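PDB 4WXJ: glutamate receptor IIB from Drosophila melanogaster, which binds glutamate through the ligand-binding domain modelled here and probably works as a glutamate-gated ion channel, kainate-type, in the postsynaptic muscle membrane. Local coordinates for residues 204-207 against 208-212; 69-73 against 74-78; 250-253 against 254-257; 50-53 against 54-57; 132-135 against 136-139. All coordinates share one frame; numbering follows the deposited sequence.

Contact 1: 204-207 against 208-212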
loop_
_atom_site.group_PDB
_atom_site.type_symbol
_atom_site.label_atom_id
_atom_site.label_comp_id
_atom_site.label_asym_id
_atom_site.label_seq_id
_atom_site.Cartn_x
_atom_site.Cartn_y
_atom_site.Cartn_z
ATOM N N LEU A 204 6.054 -4.512 -5.084
ATOM C CA LEU A 204 6.746 -4.908 -6.302
ATOM C C LEU A 204 7.595 -6.145 -6.046
ATOM O O LEU A 204 7.588 -7.086 -6.842
ATOM C CB LEU A 204 7.621 -3.766 -6.824
ATOM C CG LEU A 204 8.156 -3.941 -8.250
ATOM C CD1 LEU A 204 8.327 -2.587 -8.917
ATOM C CD2 LEU A 204 9.474 -4.698 -8.266
ATOM N N GLN A 205 8.327 -6.136 -4.936
ATOM C CA GLN A 205 9.167 -7.268 -4.561
ATOM C C GLN A 205 8.324 -8.524 -4.397
ATOM O O GLN A 205 8.698 -9.598 -4.868
ATOM C CB GLN A 205 9.920 -6.978 -3.261
ATOM C CG GLN A 205 10.860 -8.104 -2.827
ATOM C CD GLN A 205 11.388 -7.924 -1.415
ATOM O OE1 GLN A 205 10.930 -7.059 -0.669
ATOM N NE2 GLN A 205 12.361 -8.749 -1.043
ATOM N N TYR A 206 7.187 -8.381 -3.724
ATOM C CA TYR A 206 6.301 -9.508 -3.470
ATOM C C TYR A 206 5.850 -10.181 -4.759
ATOM O O TYR A 206 5.858 -11.408 -4.859
ATOM C CB TYR A 206 5.075 -9.062 -2.677
ATOM C CG TYR A 206 4.060 -10.165 -2.494
ATOM C CD1 TYR A 206 4.199 -11.100 -1.475
ATOM C CD2 TYR A 206 2.969 -10.281 -3.344
ATOM C CE1 TYR A 206 3.276 -12.113 -1.306
ATOM C CE2 TYR A 206 2.041 -11.292 -3.182
ATOM C CZ TYR A 206 2.200 -12.206 -2.162
ATOM O OH TYR A 206 1.280 -13.213 -1.995
ATOM N N TYR A 207 5.460 -9.376 -5.743
ATOM C CA TYR A 207 4.886 -9.901 -6.976
ATOM C C TYR A 207 5.946 -10.340 -7.983
ATOM O O TYR A 207 5.744 -11.311 -8.711
ATOM C CB TYR A 207 3.961 -8.861 -7.615
ATOM C CG TYR A 207 2.591 -8.808 -6.977
ATOM C CD1 TYR A 207 1.645 -9.789 -7.244
ATOM C CD2 TYR A 207 2.239 -7.777 -6.117
ATOM C CE1 TYR A 207 0.392 -9.750 -6.666
ATOM C CE2 TYR A 207 0.987 -7.727 -5.535
ATOM C CZ TYR A 207 0.066 -8.719 -5.813
ATOM O OH TYR A 207 -1.183 -8.678 -5.238
ATOM N N VAL A 208 7.073 -9.637 -8.026
ATOM C CA VAL A 208 8.111 -9.955 -9.000
ATOM C C VAL A 208 8.762 -11.298 -8.661
ATOM O O VAL A 208 9.224 -12.018 -9.547
ATOM C CB VAL A 208 9.186 -8.844 -9.075
ATOM C CG1 VAL A 208 10.163 -8.935 -7.905
ATOM C CG2 VAL A 208 9.931 -8.913 -10.398
ATOM N N GLN A 209 8.783 -11.634 -7.375
ATOM C CA GLN A 209 9.339 -12.903 -6.921
ATOM C C GLN A 209 8.432 -14.090 -7.243
ATOM O O GLN A 209 8.890 -15.232 -7.290
ATOM C CB GLN A 209 9.599 -12.847 -5.414
ATOM C CG GLN A 209 10.780 -11.968 -5.026
ATOM C CD GLN A 209 10.977 -11.828 -3.518
ATOM O OE1 GLN A 209 11.994 -11.295 -3.072
ATOM N NE2 GLN A 209 10.009 -12.300 -2.731
ATOM N N ARG A 210 7.148 -13.815 -7.466
ATOM C CA ARG A 210 6.152 -14.858 -7.709
ATOM C C ARG A 210 5.686 -14.903 -9.168
ATOM O O ARG A 210 4.781 -15.664 -9.516
ATOM C CB ARG A 210 4.951 -14.647 -6.781
ATOM C CG ARG A 210 5.261 -14.960 -5.326
ATOM C CD ARG A 210 4.238 -14.367 -4.375
ATOM N NE ARG A 210 4.539 -14.715 -2.987
ATOM C CZ ARG A 210 5.528 -14.180 -2.275
ATOM N NH1 ARG A 210 6.328 -13.266 -2.812
ATOM N NH2 ARG A 210 5.720 -14.561 -1.019
ATOM N N ASN A 211 6.312 -14.089 -10.013
ATOM C CA ASN A 211 5.977 -14.023 -11.435
ATOM C C ASN A 211 7.239 -13.805 -12.265
ATOM O O ASN A 211 7.730 -12.683 -12.395
ATOM C CB ASN A 211 4.964 -12.909 -11.702
ATOM C CG ASN A 211 3.631 -13.157 -11.018
ATOM O OD1 ASN A 211 2.723 -13.754 -11.595
ATOM N ND2 ASN A 211 3.511 -12.701 -9.776
ATOM N N CYS A 212 7.750 -14.893 -12.832
ATOM C CA CYS A 212 9.065 -14.901 -13.468
ATOM C C CYS A 212 9.122 -14.109 -14.776
ATOM O O CYS A 212 10.208 -13.816 -15.273
ATOM C CB CYS A 212 9.503 -16.346 -13.725
ATOM S SG CYS A 212 9.517 -17.400 -12.244
#
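The guanidinium of Arg210 lies flat on one face of the Tyr206 ring, planes 19° apart, with Tyr206 CE1 over the middle of the guanidinium and 3.2 Å from Arg210 CZ. Further back, Arg210 CD sits over the same ring toward its rim, 3.7 Å from Tyr206 CZ, so methylene and charge both rest on the aromatic face. At the edge of that ring comes Tyr207 CD2, while Tyr206 CD2 in turn stands over the centre of the Tyr207 ring. Arg210 is extended from CG to NE, which lets NH1 reach Tyr206 O at 2.8 Å, in the carbonyl plane on a lone pair. At Tyr206, an alanine here would take away the flat face under the guanidinium, which would probably be left held by the carbonyl bond alone and freer to turn. The stack forms where helix 201-208, which follows directly on the strand ending at the glutamate-binding Glu200, runs out. Tyr207 O ends the helix with two donors: Arg210 N at 3.1 Å, from above the carbonyl plane, and Asn211 ND2 at 2.8 Å, almost straight at 174°. The other end of the Asn211 amide, OD1, takes a bond from Lys189, and Cys212 is tied to Cys268 by a disulfide. One residue earlier on each side, Gln205 and Gln209 run side by side; Gln205 NE2 donates to Gln209 OE1 at 3.3 Å from above its carbonyl plane, while Gln209 NE2 bonds to Phe261 O.

Contact 2: 69-73 against 74-78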
loop_
_atom_site.group_PDB
_atom_site.type_symbol
_atom_site.label_atom_id
_atom_site.label_comp_id
_atom_site.label_asym_id
_atom_site.label_seq_id
_atom_site.Cartn_x
_atom_site.Cartn_y
_atom_site.Cartn_z
ATOM N N GLY A 69 -8.087 4.512 0.764
ATOM C CA GLY A 69 -8.632 5.761 1.259
ATOM C C GLY A 69 -8.113 6.956 0.482
ATOM O O GLY A 69 -6.919 7.260 0.513
ATOM N N SER A 70 -9.017 7.629 -0.221
ATOM C CA SER A 70 -8.675 8.821 -0.987
ATOM C C SER A 70 -9.800 9.842 -0.894
ATOM O O SER A 70 -10.943 9.493 -0.597
ATOM C CB SER A 70 -8.409 8.470 -2.451
ATOM O OG SER A 70 -9.606 8.095 -3.108
ATOM N N TYR A 71 -9.466 11.102 -1.150
ATOM C CA TYR A 71 -10.434 12.188 -1.102
ATOM C C TYR A 71 -11.029 12.440 -2.482
ATOM O O TYR A 71 -10.302 12.668 -3.448
ATOM C CB TYR A 71 -9.773 13.459 -0.569
ATOM C CG TYR A 71 -10.659 14.681 -0.593
ATOM C CD1 TYR A 71 -11.662 14.858 0.353
ATOM C CD2 TYR A 71 -10.484 15.666 -1.553
ATOM C CE1 TYR A 71 -12.469 15.979 0.336
ATOM C CE2 TYR A 71 -11.284 16.790 -1.578
ATOM C CZ TYR A 71 -12.275 16.942 -0.632
ATOM O OH TYR A 71 -13.073 18.062 -0.658
ATOM N N ASP A 72 -12.355 12.384 -2.567
ATOM C CA ASP A 72 -13.063 12.667 -3.807
ATOM C C ASP A 72 -13.594 14.094 -3.770
ATOM O O ASP A 72 -14.658 14.356 -3.207
ATOM C CB ASP A 72 -14.205 11.670 -4.018
ATOM C CG ASP A 72 -14.990 11.939 -5.289
ATOM O OD1 ASP A 72 -14.468 12.639 -6.183
ATOM O OD2 ASP A 72 -16.131 11.442 -5.397
ATOM N N ALA A 73 -12.845 15.013 -4.371
ATOM C CA ALA A 73 -13.193 16.430 -4.343
ATOM C C ALA A 73 -14.538 16.696 -5.012
ATOM O O ALA A 73 -15.162 17.731 -4.777
ATOM C CB ALA A 73 -12.104 17.251 -5.012
ATOM N N ASN A 74 -14.978 15.762 -5.846
ATOM C CA ASN A 74 -16.266 15.880 -6.515
ATOM C C ASN A 74 -17.427 15.756 -5.531
ATOM O O ASN A 74 -18.499 16.317 -5.756
ATOM C CB ASN A 74 -16.388 14.819 -7.611
ATOM C CG ASN A 74 -17.663 14.958 -8.417
ATOM O OD1 ASN A 74 -17.808 15.880 -9.220
ATOM N ND2 ASN A 74 -18.592 14.032 -8.215
ATOM N N THR A 75 -17.200 15.027 -4.440
ATOM C CA THR A 75 -18.233 14.787 -3.431
ATOM C C THR A 75 -17.826 15.279 -2.040
ATOM O O THR A 75 -18.639 15.268 -1.117
ATOM C CB THR A 75 -18.575 13.287 -3.329
ATOM O OG1 THR A 75 -17.439 12.565 -2.837
ATOM C CG2 THR A 75 -18.983 12.732 -4.688
ATOM N N ASP A 76 -16.571 15.699 -1.897
ATOM C CA ASP A 76 -16.033 16.136 -0.607
ATOM C C ASP A 76 -16.157 15.025 0.439
ATOM O O ASP A 76 -16.616 15.256 1.558
ATOM C CB ASP A 76 -16.751 17.404 -0.125
ATOM C CG ASP A 76 -16.092 18.025 1.098
ATOM O OD1 ASP A 76 -14.853 17.933 1.226
ATOM O OD2 ASP A 76 -16.817 18.600 1.937
ATOM N N GLU A 77 -15.744 13.817 0.065
ATOM C CA GLU A 77 -15.833 12.664 0.955
ATOM C C GLU A 77 -14.648 11.719 0.784
ATOM O O GLU A 77 -14.062 11.622 -0.297
ATOM C CB GLU A 77 -17.137 11.901 0.707
ATOM C CG GLU A 77 -18.359 12.528 1.359
ATOM C CD GLU A 77 -19.630 11.754 1.069
ATOM O OE1 GLU A 77 -19.544 10.688 0.424
ATOM O OE2 GLU A 77 -20.715 12.209 1.488
ATOM N N TRP A 78 -14.305 11.027 1.868
ATOM C CA TRP A 78 -13.278 9.992 1.845
ATOM C C TRP A 78 -13.911 8.612 1.710
ATOM O O TRP A 78 -15.113 8.447 1.926
ATOM C CB TRP A 78 -12.428 10.050 3.114
ATOM C CG TRP A 78 -11.432 11.160 3.125
ATOM C CD1 TRP A 78 -11.652 12.457 3.482
ATOM C CD2 TRP A 78 -10.048 11.070 2.767
ATOM N NE1 TRP A 78 -10.490 13.183 3.366
ATOM C CE2 TRP A 78 -9.489 12.352 2.930
ATOM C CE3 TRP A 78 -9.225 10.028 2.325
ATOM C CZ2 TRP A 78 -8.149 12.624 2.664
ATOM C CZ3 TRP A 78 -7.895 10.299 2.061
ATOM C CH2 TRP A 78 -7.370 11.587 2.232
#
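Two different first torsions bring Tyr71 and Trp78 together on one face of the hairpin: Tyr71 has CG opposite its backbone N (chi1 175°), and Trp78 has CG opposite its carbonyl carbon (chi1 -76°), which lays the indole back along residues 69-71. Tyr71 CB then stands over the face of the six-membered ring, offset toward the rim and 3.7 Å from Trp78 CE2. The two aromatic rings themselves meet obliquely, planes 52° apart. Tyr71's torsion also carries its phenol along the hairpin to Asp76, where OH donates to OD1 at 2.6 Å on the anti side of the carboxylate, with OD1 near the plane of the tyrosine ring. These pairs belong to a short, weakly bonded beta hairpin, strands 71-72 and 77-78, in the loop that follows Tyr68 of the glutamate pocket. Trp78 packs on Arg103, a glutamate-binding residue, consistent with a second-shell place. The Asp72-Glu77 rung is made by Asp72 N to Glu77 O at 2.9 Å, and Asp76 joins Glu77 opposite Asp72 in a G1 beta bulge. Asp72 O closes the turn by accepting Thr75 N at 2.9 Å, with weak bonds from Asp76 N and Glu77 N besides. The Asp72 side chain bends over the same turn: OD1 takes Asn74 N at 3.2 Å from above the carboxylate plane, an Asx turn. At the foot of the hairpin Gly69 O touches the edge of the indole, 3.5 Å from Trp78 CZ3, and also accepts a bond from Arg103 NH2.

Contact 3: 250-253 against 254-257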
loop_
_atom_site.group_PDB
_atom_site.type_symbol
_atom_site.label_atom_id
_atom_site.label_comp_id
_atom_site.label_asym_id
_atom_site.label_seq_id
_atom_site.Cartn_x
_atom_site.Cartn_y
_atom_site.Cartn_z
ATOM N N ARG A 250 13.815 -5.019 18.725
ATOM C CA ARG A 250 14.065 -6.427 19.034
ATOM C C ARG A 250 14.499 -7.209 17.797
ATOM O O ARG A 250 15.133 -8.260 17.909
ATOM C CB ARG A 250 12.817 -7.072 19.634
ATOM C CG ARG A 250 12.518 -6.648 21.058
ATOM C CD ARG A 250 13.419 -7.352 22.061
ATOM N NE ARG A 250 13.074 -6.975 23.428
ATOM C CZ ARG A 250 13.567 -5.919 24.071
ATOM N NH1 ARG A 250 14.451 -5.119 23.484
ATOM N NH2 ARG A 250 13.177 -5.664 25.313
ATOM N N GLY A 251 14.153 -6.694 16.621
ATOM C CA GLY A 251 14.446 -7.368 15.368
ATOM C C GLY A 251 13.274 -8.188 14.860
ATOM O O GLY A 251 13.412 -8.953 13.906
ATOM N N GLU A 252 12.114 -8.024 15.488
ATOM C CA GLU A 252 10.935 -8.813 15.132
ATOM C C GLU A 252 10.278 -8.355 13.825
ATOM O O GLU A 252 9.727 -9.171 13.086
ATOM C CB GLU A 252 9.913 -8.766 16.270
ATOM C CG GLU A 252 10.377 -9.467 17.539
ATOM C CD GLU A 252 10.581 -10.958 17.343
ATOM O OE1 GLU A 252 9.896 -11.544 16.478
ATOM O OE2 GLU A 252 11.429 -11.542 18.050
ATOM N N LEU A 253 10.329 -7.059 13.536
ATOM C CA LEU A 253 9.757 -6.551 12.292
ATOM C C LEU A 253 10.615 -6.978 11.105
ATOM O O LEU A 253 10.109 -7.186 10.002
ATOM C CB LEU A 253 9.619 -5.028 12.334
ATOM C CG LEU A 253 8.699 -4.454 13.417
ATOM C CD1 LEU A 253 8.517 -2.960 13.204
ATOM C CD2 LEU A 253 7.343 -5.154 13.452
ATOM N N PHE A 254 11.917 -7.111 11.340
ATOM C CA PHE A 254 12.830 -7.642 10.333
ATOM C C PHE A 254 12.454 -9.080 9.976
ATOM O O PHE A 254 12.347 -9.433 8.802
ATOM C CB PHE A 254 14.274 -7.580 10.842
ATOM C CG PHE A 254 15.284 -8.159 9.889
ATOM C CD1 PHE A 254 15.659 -7.466 8.750
ATOM C CD2 PHE A 254 15.867 -9.391 10.139
ATOM C CE1 PHE A 254 16.591 -7.994 7.876
ATOM C CE2 PHE A 254 16.799 -9.923 9.270
ATOM C CZ PHE A 254 17.163 -9.222 8.137
ATOM N N LYS A 255 12.253 -9.903 11.000
ATOM C CA LYS A 255 11.820 -11.282 10.803
ATOM C C LYS A 255 10.459 -11.339 10.116
ATOM O O LYS A 255 10.256 -12.119 9.183
ATOM C CB LYS A 255 11.748 -12.019 12.143
ATOM C CG LYS A 255 13.098 -12.393 12.740
ATOM C CD LYS A 255 12.970 -12.802 14.207
ATOM C CE LYS A 255 12.153 -14.077 14.392
ATOM N NZ LYS A 255 11.260 -13.996 15.584
ATOM N N LEU A 256 9.532 -10.511 10.586
ATOM C CA LEU A 256 8.171 -10.495 10.058
ATOM C C LEU A 256 8.150 -10.106 8.585
ATOM O O LEU A 256 7.366 -10.647 7.806
ATOM C CB LEU A 256 7.300 -9.532 10.863
ATOM C CG LEU A 256 5.826 -9.467 10.458
ATOM C CD1 LEU A 256 5.143 -10.809 10.651
ATOM C CD2 LEU A 256 5.106 -8.381 11.248
ATOM N N ARG A 257 9.006 -9.163 8.207
ATOM C CA ARG A 257 9.094 -8.735 6.817
ATOM C C ARG A 257 9.617 -9.873 5.950
ATOM O O ARG A 257 9.088 -10.135 4.871
ATOM C CB ARG A 257 9.995 -7.504 6.679
ATOM C CG ARG A 257 10.080 -6.967 5.259
ATOM C CD ARG A 257 10.567 -5.522 5.229
ATOM N NE ARG A 257 10.566 -4.974 3.874
ATOM C CZ ARG A 257 10.764 -3.692 3.581
ATOM N NH1 ARG A 257 10.979 -2.808 4.549
ATOM N NH2 ARG A 257 10.745 -3.289 2.318
#
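Glu252 O accepts the backbone N-H of Leu256 at 2.8 Å, the shortest bond of this first helical turn, while the carboxylate of the same residue reaches round to Lys255. The two long side chains lie alongside each other and point the same way. Glu252 bends at chi2 (-64°) and Lys255 folds at chi3 (65°), which brings NZ to within 2.9 Å of Glu252 OE1, on the syn side and 22° out of the carboxylate plane. Glu252 OE2 is farther off, 3.5 Å from the same NZ, so the salt bridge is lopsided. An alanine at Glu252 would probably leave the Lys255 ammonium without its mate and free to turn. Gly251 joins two helices here: with positive phi it closes helix 237-250 in a Schellman motif, and it is also the N-cap residue of helix 252-261. Its carbonyl O starts the new helix by accepting Lys255 N at 3.3 Å, and Phe254 CB rests on it at 3.5 Å. A carboxylate in this first turn is also likely to be welcomed by the helix N terminus. Leu253 and Leu256 reach helix 42-54, Leu253 meeting Leu46 and Leu256 packing on Tyr42 and Asp45, while Leu253 also touches Leu247 of the preceding helix. Leu253 O continues the helical ladder by taking Arg257 N at 2.9 Å.

Contact 4: 50-53 against 54-57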
loop_
_atom_site.group_PDB
_atom_site.type_symbol
_atom_site.label_atom_id
_atom_site.label_comp_id
_atom_site.label_asym_id
_atom_site.label_seq_id
_atom_site.Cartn_x
_atom_site.Cartn_y
_atom_site.Cartn_z
ATOM N N LEU A 50 1.265 -6.695 18.387
ATOM C CA LEU A 50 0.997 -5.443 19.084
ATOM C C LEU A 50 -0.058 -5.630 20.166
ATOM O O LEU A 50 -0.003 -4.989 21.215
ATOM C CB LEU A 50 0.541 -4.365 18.097
ATOM C CG LEU A 50 1.628 -3.743 17.220
ATOM C CD1 LEU A 50 1.006 -2.880 16.132
ATOM C CD2 LEU A 50 2.589 -2.920 18.062
ATOM N N ALA A 51 -1.023 -6.504 19.903
ATOM C CA ALA A 51 -2.074 -6.790 20.871
ATOM C C ALA A 51 -1.473 -7.402 22.129
ATOM O O ALA A 51 -1.911 -7.113 23.242
ATOM C CB ALA A 51 -3.111 -7.720 20.271
ATOM N N GLN A 52 -0.464 -8.245 21.941
ATOM C CA GLN A 52 0.214 -8.889 23.058
ATOM C C GLN A 52 1.179 -7.913 23.725
ATOM O O GLN A 52 1.389 -7.961 24.936
ATOM C CB GLN A 52 0.967 -10.133 22.586
ATOM C CG GLN A 52 1.239 -11.140 23.690
ATOM C CD GLN A 52 2.619 -11.758 23.594
ATOM O OE1 GLN A 52 3.123 -12.019 22.501
ATOM N NE2 GLN A 52 3.241 -11.992 24.744
ATOM N N GLU A 53 1.759 -7.026 22.923
ATOM C CA GLU A 53 2.733 -6.060 23.418
ATOM C C GLU A 53 2.051 -4.901 24.141
ATOM O O GLU A 53 2.508 -4.463 25.198
ATOM C CB GLU A 53 3.581 -5.524 22.260
ATOM C CG GLU A 53 4.728 -4.620 22.684
ATOM C CD GLU A 53 5.777 -5.349 23.501
ATOM O OE1 GLU A 53 5.949 -6.570 23.303
ATOM O OE2 GLU A 53 6.428 -4.698 24.343
ATOM N N CYS A 54 0.957 -4.413 23.564
ATOM C CA CYS A 54 0.258 -3.242 24.087
ATOM C C CYS A 54 -0.952 -3.621 24.939
ATOM O O CYS A 54 -1.584 -2.757 25.546
ATOM C CB CYS A 54 -0.184 -2.342 22.932
ATOM S SG CYS A 54 1.161 -1.829 21.839
ATOM N N LYS A 55 -1.269 -4.913 24.971
ATOM C CA LYS A 55 -2.382 -5.436 25.762
ATOM C C LYS A 55 -3.720 -4.817 25.366
ATOM O O LYS A 55 -4.199 -3.875 25.998
ATOM C CB LYS A 55 -2.127 -5.218 27.257
ATOM C CG LYS A 55 -0.872 -5.905 27.784
ATOM C CD LYS A 55 -0.875 -7.398 27.474
ATOM C CE LYS A 55 0.351 -8.095 28.034
ATOM N NZ LYS A 55 0.482 -9.476 27.489
ATOM N N PHE A 56 -4.313 -5.363 24.308
ATOM C CA PHE A 56 -5.658 -4.992 23.893
ATOM C C PHE A 56 -6.275 -6.130 23.090
ATOM O O PHE A 56 -5.557 -6.927 22.483
ATOM C CB PHE A 56 -5.649 -3.695 23.069
ATOM C CG PHE A 56 -4.867 -3.785 21.780
ATOM C CD1 PHE A 56 -5.401 -4.413 20.665
ATOM C CD2 PHE A 56 -3.607 -3.218 21.680
ATOM C CE1 PHE A 56 -4.685 -4.490 19.484
ATOM C CE2 PHE A 56 -2.887 -3.289 20.499
ATOM C CZ PHE A 56 -3.428 -3.925 19.400
ATOM N N ASP A 57 -7.601 -6.214 23.102
ATOM C CA ASP A 57 -8.317 -7.122 22.216
ATOM C C ASP A 57 -8.637 -6.384 20.927
ATOM O O ASP A 57 -8.567 -5.156 20.880
ATOM C CB ASP A 57 -9.594 -7.648 22.872
ATOM C CG ASP A 57 -9.337 -8.843 23.766
ATOM O OD1 ASP A 57 -9.429 -9.986 23.268
ATOM O OD2 ASP A 57 -9.039 -8.641 24.962
#
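This is a helix C-terminal turn, where helix 42-54 stops and the chain doubles back through Phe56 into strand 57-62, well away from the glutamate site. Phe56 lays one face of its ring over the helix backbone: Ala51 CA is 3.6 Å from the ring centroid, close to the ring normal though nearer the rim. Ala51 CB flanks the same ring at 3.7 Å from Phe56 CE1, and Leu50 CB comes to 4.2 Å from Phe56 CZ. With chi1 at 62°, Phe56 CG takes the crowded position between backbone N and carbonyl carbon, turning the ring onto the helix. The chain turns at Lys55, the first residue to leave helical geometry, with positive phi. Ala51 O bonds twice across it: Phe56 N arrives at 3.2 Å on a lone pair in the carbonyl plane, and Lys55 N makes a weak bond. One residue earlier Cys54 N closes on Leu50 O at 2.6 Å, and Cys54 SG lies 4.2 Å from Leu50 CD2. The Lys55 side chain, bent at chi2 (-55°), curls under the helix end until NZ donates to Gln52 O at 3.1 Å, again on a lone pair. That places a positive charge at the carbonyl end of the helix, probably a favourable match to its dipole. Farther out, Phe56 meets the Tyr11 ring and Leu240, and Leu50 packs on Ile244 and Leu247 of helix 237-250.

Contact 5: 132-135 against 136-139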
loop_
_atom_site.group_PDB
_atom_site.type_symbol
_atom_site.label_atom_id
_atom_site.label_comp_id
_atom_site.label_asym_id
_atom_site.label_seq_id
_atom_site.Cartn_x
_atom_site.Cartn_y
_atom_site.Cartn_z
ATOM N N HIS A 132 12.904 8.269 -16.364
ATOM C CA HIS A 132 13.075 9.306 -17.379
ATOM C C HIS A 132 12.836 8.734 -18.771
ATOM O O HIS A 132 12.200 9.365 -19.611
ATOM C CB HIS A 132 14.473 9.925 -17.306
ATOM C CG HIS A 132 14.725 10.966 -18.354
ATOM N ND1 HIS A 132 15.960 11.155 -18.939
ATOM C CD2 HIS A 132 13.900 11.878 -18.923
ATOM C CE1 HIS A 132 15.883 12.135 -19.823
ATOM N NE2 HIS A 132 14.643 12.591 -19.832
ATOM N N ASP A 133 13.353 7.533 -19.008
ATOM C CA ASP A 133 13.169 6.872 -20.293
ATOM C C ASP A 133 11.703 6.506 -20.503
ATOM O O ASP A 133 11.173 6.648 -21.605
ATOM C CB ASP A 133 14.048 5.621 -20.383
ATOM C CG ASP A 133 15.532 5.941 -20.307
ATOM O OD1 ASP A 133 15.913 7.098 -20.589
ATOM O OD2 ASP A 133 16.318 5.032 -19.966
ATOM N N LEU A 134 11.050 6.042 -19.441
ATOM C CA LEU A 134 9.648 5.635 -19.514
ATOM C C LEU A 134 8.739 6.806 -19.887
ATOM O O LEU A 134 7.847 6.667 -20.727
ATOM C CB LEU A 134 9.202 5.030 -18.179
ATOM C CG LEU A 134 7.755 4.538 -18.093
ATOM C CD1 LEU A 134 7.477 3.447 -19.118
ATOM C CD2 LEU A 134 7.446 4.041 -16.689
ATOM N N VAL A 135 8.967 7.960 -19.269
ATOM C CA VAL A 135 8.125 9.128 -19.511
ATOM C C VAL A 135 8.429 9.786 -20.855
ATOM O O VAL A 135 7.578 10.470 -21.421
ATOM C CB VAL A 135 8.285 10.190 -18.393
ATOM C CG1 VAL A 135 7.912 9.604 -17.043
ATOM C CG2 VAL A 135 9.706 10.745 -18.355
ATOM N N ASP A 136 9.641 9.579 -21.361
ATOM C CA ASP A 136 10.081 10.254 -22.579
ATOM C C ASP A 136 9.656 9.501 -23.845
ATOM O O ASP A 136 10.018 9.888 -24.955
ATOM C CB ASP A 136 11.602 10.432 -22.556
ATOM C CG ASP A 136 12.082 11.515 -23.507
ATOM O OD1 ASP A 136 11.339 12.495 -23.732
ATOM O OD2 ASP A 136 13.212 11.389 -24.022
ATOM N N GLN A 137 8.888 8.430 -23.667
ATOM C CA GLN A 137 8.319 7.683 -24.787
ATOM C C GLN A 137 6.835 7.436 -24.533
ATOM O O GLN A 137 6.310 7.817 -23.486
ATOM C CB GLN A 137 9.067 6.361 -24.993
ATOM C CG GLN A 137 9.103 5.447 -23.774
ATOM C CD GLN A 137 7.857 4.595 -23.636
ATOM O OE1 GLN A 137 7.516 3.823 -24.530
ATOM N NE2 GLN A 137 7.167 4.735 -22.509
ATOM N N ASN A 138 6.160 6.810 -25.492
ATOM C CA ASN A 138 4.727 6.553 -25.368
ATOM C C ASN A 138 4.290 5.255 -26.043
ATOM O O ASN A 138 3.095 4.998 -26.188
ATOM C CB ASN A 138 3.934 7.731 -25.942
ATOM C CG ASN A 138 4.224 7.970 -27.409
ATOM O OD1 ASN A 138 5.307 8.428 -27.774
ATOM N ND2 ASN A 138 3.248 7.673 -28.259
ATOM N N LYS A 139 5.257 4.441 -26.456
ATOM C CA LYS A 139 4.960 3.108 -26.969
ATOM C C LYS A 139 4.497 2.211 -25.823
ATOM O O LYS A 139 3.552 1.434 -25.972
ATOM C CB LYS A 139 6.186 2.510 -27.664
ATOM C CG LYS A 139 6.161 0.990 -27.773
ATOM C CD LYS A 139 7.186 0.482 -28.774
ATOM C CE LYS A 139 7.790 -0.843 -28.330
ATOM N NZ LYS A 139 6.755 -1.851 -27.966
#
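Gln137 and Leu134 cross obliquely, the glutamine folding back against the end of helix 131-135. Gln137 NE2 donates to Leu134 O at 2.7 Å, nearly straight (170°), meeting a lone pair in the carbonyl plane while the carbonyl oxygen lies in the amide's own plane. The same nitrogen rests 3.6 Å from Leu134 CD1. Two bends put it there, chi1 at 57° and chi2 at 84°, and Gln137 CG lies 3.2 Å from Asp133 O. The far end of the amide has work too, because Gln137 OE1 accepts Val140 N just ahead of strand 141-143. Asp136 sits on the other flank of the helix end, its CB 3.2 Å from His132 O. Its backbone N makes only weak bonds, to His132 O at 3.1 Å and to Asp133 O at 3.3 Å, the fraying of a helix that is ending. The His132 ring comes near the Asp136 carboxylate, His132 NE2 4.6 Å from Asp136 OD2, too far for a bond. Lys168 of helix 160-171 reaches Gln137 O, with a weak bond to Val135 O, and Leu134 and Gln137 both touch Ile128. Where the backbone bonds are weak, the Gln137 amide supplies the carbonyl of Leu134 with a straight bond from a side chain, and since both ends of that amide are bonded the Gln137 side chain is probably fixed in one rotation.

From the N terminus the order is contact 4, 2, 5, 1, 3. Each is a local contact within one continuous stretch, so they follow in series and none nests in or crosses another. Contact 4 ends helix 42-54 ahead of strand 57-62, contact 2 closes the hairpin 71-78, contact 5 leads from helix 131-135 toward strand 141-143, contact 1 leads from helix 201-208 toward strand 214-230, and contact 3 joins helices 237-250 and 252-261. Contact 3 packs on helix 42-54, whose end is contact 4, and both lean on helix 237-250, centres about 17 Å apart. Contact 1 reaches Phe261 in the helix that contact 3 begins. Contacts 4 and 5 lie farthest apart, centres about 48 Å.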